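Local coordinates for protein CLPV1 (Pseudomonas aeruginosa, PDB 4UQW), which is an AAA+ ATPase chaperone of type VI secretion, whose N-terminal domain, the fragment crystallised here, probably recognises the sheath built of TssB and TssC that the ATPase disassembles, at residues S112-T116 with G117-I121. Residues are numbered along the deposited sequence; the frame is centred on the assembly and turned at random.
Sequences SQVRT and GYLVI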
ATOM      1  N   SER A 112      15.955   0.244  -7.441  1.00 18.34           N
ATOM      2  CA  SER A 112      16.437   0.805  -6.184  0.71 16.88           C
ATOM      3  C   SER A 112      15.337   1.432  -5.321  1.00 17.09           C
ATOM      4  O   SER A 112      15.561   1.667  -4.157  1.00 18.48           O
ATOM      5  CB  SER A 112      17.501   1.848  -6.490  0.71 18.87           C
ATOM      6  OG  SER A 112      16.922   2.909  -7.220  0.71 20.77           O
ATOM      7  N   GLN A 113      14.148   1.707  -5.897  1.00 16.54           N
ATOM      8  CA  GLN A 113      13.052   2.328  -5.134  1.00 17.67           C
ATOM      9  C   GLN A 113      11.808   1.481  -5.205  1.00 16.66           C
ATOM     10  O   GLN A 113      11.539   0.815  -6.198  1.00 17.72           O
ATOM     11  CB  GLN A 113      12.700   3.688  -5.671  1.00 18.87           C
ATOM     12  CG  GLN A 113      13.878   4.656  -5.694  1.00 21.80           C
ATOM     13  CD  GLN A 113      13.377   5.961  -6.229  1.00 32.44           C
ATOM     14  OE1 GLN A 113      12.837   6.717  -5.493  1.00 27.74           O
ATOM     15  NE2 GLN A 113      13.492   6.179  -7.534  1.00 45.14           N
ATOM     16  N   VAL A 114      11.041   1.507  -4.127  1.00 13.55           N
ATOM     17  CA  VAL A 114       9.797   0.738  -4.070  1.00 14.01           C
ATOM     18  C   VAL A 114       8.631   1.617  -4.508  1.00 14.43           C
ATOM     19  O   VAL A 114       8.318   2.626  -3.870  1.00 16.19           O
ATOM     20  CB  VAL A 114       9.590   0.198  -2.636  1.00 14.10           C
ATOM     21  CG1 VAL A 114       8.222  -0.548  -2.456  1.00 16.36           C
ATOM     22  CG2 VAL A 114      10.806  -0.668  -2.208  1.00 15.83           C
ATOM     23  N   ARG A 115       8.026   1.242  -5.633  1.00 13.98           N
ATOM     24  CA  ARG A 115       6.837   1.901  -6.151  1.00 13.39           C
ATOM     25  C   ARG A 115       5.603   1.174  -5.651  1.00 15.40           C
ATOM     26  O   ARG A 115       5.659   0.027  -5.161  1.00 15.21           O
ATOM     27  CB  ARG A 115       6.863   1.942  -7.692  1.00 15.60           C
ATOM     28  CG  ARG A 115       7.033   0.559  -8.377  1.00 14.49           C
ATOM     29  CD  ARG A 115       7.420   0.718  -9.870  1.00 17.73           C
ATOM     30  NE  ARG A 115       6.365   1.392 -10.609  1.00 18.26           N
ATOM     31  CZ  ARG A 115       6.544   1.798 -11.862  1.00 17.46           C
ATOM     32  NH1 ARG A 115       7.745   1.630 -12.455  1.00 20.54           N
ATOM     33  NH2 ARG A 115       5.542   2.361 -12.508  1.00 17.51           N
ATOM     34  N   THR A 116       4.453   1.799  -5.806  1.00 14.63           N
ATOM     35  CA  THR A 116       3.270   1.164  -5.199  1.00 15.01           C
ATOM     36  C   THR A 116       2.900  -0.157  -5.875  1.00 13.79           C
ATOM     37  O   THR A 116       2.347  -1.045  -5.198  1.00 13.23           O
ATOM     38  CB  THR A 116       2.032   2.109  -5.135  1.00 16.66           C
ATOM     39  OG1 THR A 116       1.572   2.438  -6.439  1.00 15.61           O
ATOM     40  CG2 THR A 116       2.386   3.388  -4.365  1.00 15.57           C
ATOM     41  N   GLY A 117       3.300  -0.388  -7.127  1.00 15.17           N
ATOM     42  CA  GLY A 117       2.959  -1.653  -7.741  1.00 15.91           C
ATOM     43  C   GLY A 117       3.796  -2.760  -7.120  1.00 15.19           C
ATOM     44  O   GLY A 117       3.336  -3.908  -7.051  1.00 15.41           O
ATOM     45  N   TYR A 118       5.013  -2.438  -6.644  1.00 14.44           N
ATOM     46  CA  TYR A 118       5.781  -3.479  -5.936  1.00 15.83           C
ATOM     47  C   TYR A 118       5.190  -3.745  -4.555  1.00 15.01           C
ATOM     48  O   TYR A 118       5.288  -4.875  -4.061  1.00 15.27           O
ATOM     49  CB  TYR A 118       7.253  -3.066  -5.765  1.00 15.50           C
ATOM     50  CG  TYR A 118       7.976  -2.788  -7.057  1.00 14.82           C
ATOM     51  CD1 TYR A 118       7.513  -3.227  -8.270  1.00 14.90           C
ATOM     52  CD2 TYR A 118       9.153  -2.044  -7.019  1.00 15.49           C
ATOM     53  CE1 TYR A 118       8.218  -2.970  -9.463  1.00 16.74           C
ATOM     54  CE2 TYR A 118       9.878  -1.771  -8.193  1.00 18.16           C
ATOM     55  CZ  TYR A 118       9.388  -2.212  -9.394  1.00 19.67           C
ATOM     56  OH  TYR A 118      10.045  -1.892 -10.574  1.00 21.44           O
ATOM     57  N   LEU A 119       4.605  -2.728  -3.909  1.00 13.31           N
ATOM     58  CA  LEU A 119       3.886  -2.982  -2.667  1.00 14.25           C
ATOM     59  C   LEU A 119       2.720  -3.945  -2.900  1.00 15.75           C
ATOM     60  O   LEU A 119       2.513  -4.868  -2.113  1.00 15.56           O
ATOM     61  CB  LEU A 119       3.297  -1.707  -2.041  1.00 15.92           C
ATOM     62  CG  LEU A 119       4.302  -0.623  -1.705  1.00 14.15           C
ATOM     63  CD1 LEU A 119       3.532   0.676  -1.366  1.00 16.90           C
ATOM     64  CD2 LEU A 119       5.136  -1.024  -0.468  1.00 15.78           C
ATOM     65  N   VAL A 120       1.994  -3.769  -4.002  1.00 14.21           N
ATOM     66  CA  VAL A 120       0.896  -4.692  -4.281  1.00 14.82           C
ATOM     67  C   VAL A 120       1.414  -6.116  -4.482  1.00 13.72           C
ATOM     68  O   VAL A 120       0.847  -7.053  -3.916  1.00 15.52           O
ATOM     69  CB  VAL A 120       0.133  -4.206  -5.537  1.00 13.85           C
ATOM     70  CG1 VAL A 120      -0.947  -5.219  -5.945  1.00 17.26           C
ATOM     71  CG2 VAL A 120      -0.564  -2.882  -5.207  1.00 17.32           C
ATOM     72  N   ILE A 121       2.495  -6.310  -5.259  1.00 14.61           N
ATOM     73  CA  ILE A 121       3.017  -7.637  -5.475  1.00 14.56           C
ATOM     74  C   ILE A 121       3.479  -8.238  -4.156  1.00 14.65           C
ATOM     75  O   ILE A 121       3.163  -9.405  -3.856  1.00 16.20           O
ATOM     76  CB  ILE A 121       4.195  -7.600  -6.466  1.00 15.49           C
ATOM     77  CG1 ILE A 121       3.640  -7.307  -7.869  1.00 14.65           C
ATOM     78  CG2 ILE A 121       4.983  -8.934  -6.452  1.00 16.74           C
ATOM     79  CD1 ILE A 121       4.754  -6.893  -8.869  1.00 17.60           C
TER
HETATM   80  O   HOH W   1      10.367   0.827 -11.425  1.00 24.30           O
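Q113 meets Y118 through its backbone. Q113 O lies at the edge of the ring, close to the ring plane, 3.7 Å from Y118 CE2. V114 makes the apolar contact with L119. V114 CG1 stands anti to the backbone N (chi1 176°) and reaches L119 CD2 at 3.7 Å, the two side chains crossing at about a right angle.

R115 is the N-cap residue of helix 116-124. R115 O accepts a hydrogen bond from L119 N at 3.2 Å and a weak one from Y118 N. The R115 side chain lies over one face of Y118, whose ring also stacks with F109. R115 CG sits above the centre of the Y118 ring, 3.5 Å from its centroid, in a CH-pi contact. R115 CD follows along the same face to 3.6 Å from Y118 CZ. The chain bends at chi3 (-63°), and the guanidinium plane ends up 55° from that of the ring. A water in the guanidinium plane accepts from R115 NH1 and also hydrogen-bonds Y118 OH.

T116 begins the helix. T116 O receives V120 N at 3.0 Å, and T116 OG1 is hydrogen-bonded to E161.

The contact thus divides R115 in two. Its methylenes pack on an aromatic face, while its charged end is polar-bound: NH2 is hydrogen-bonded to N162, and NE forms a salt bridge with D54. The same D54 carboxylate oxygen also accepts from G117 N, so one acidic group of helix 54-61 meets both the arginine and the first turn of helix 116-124.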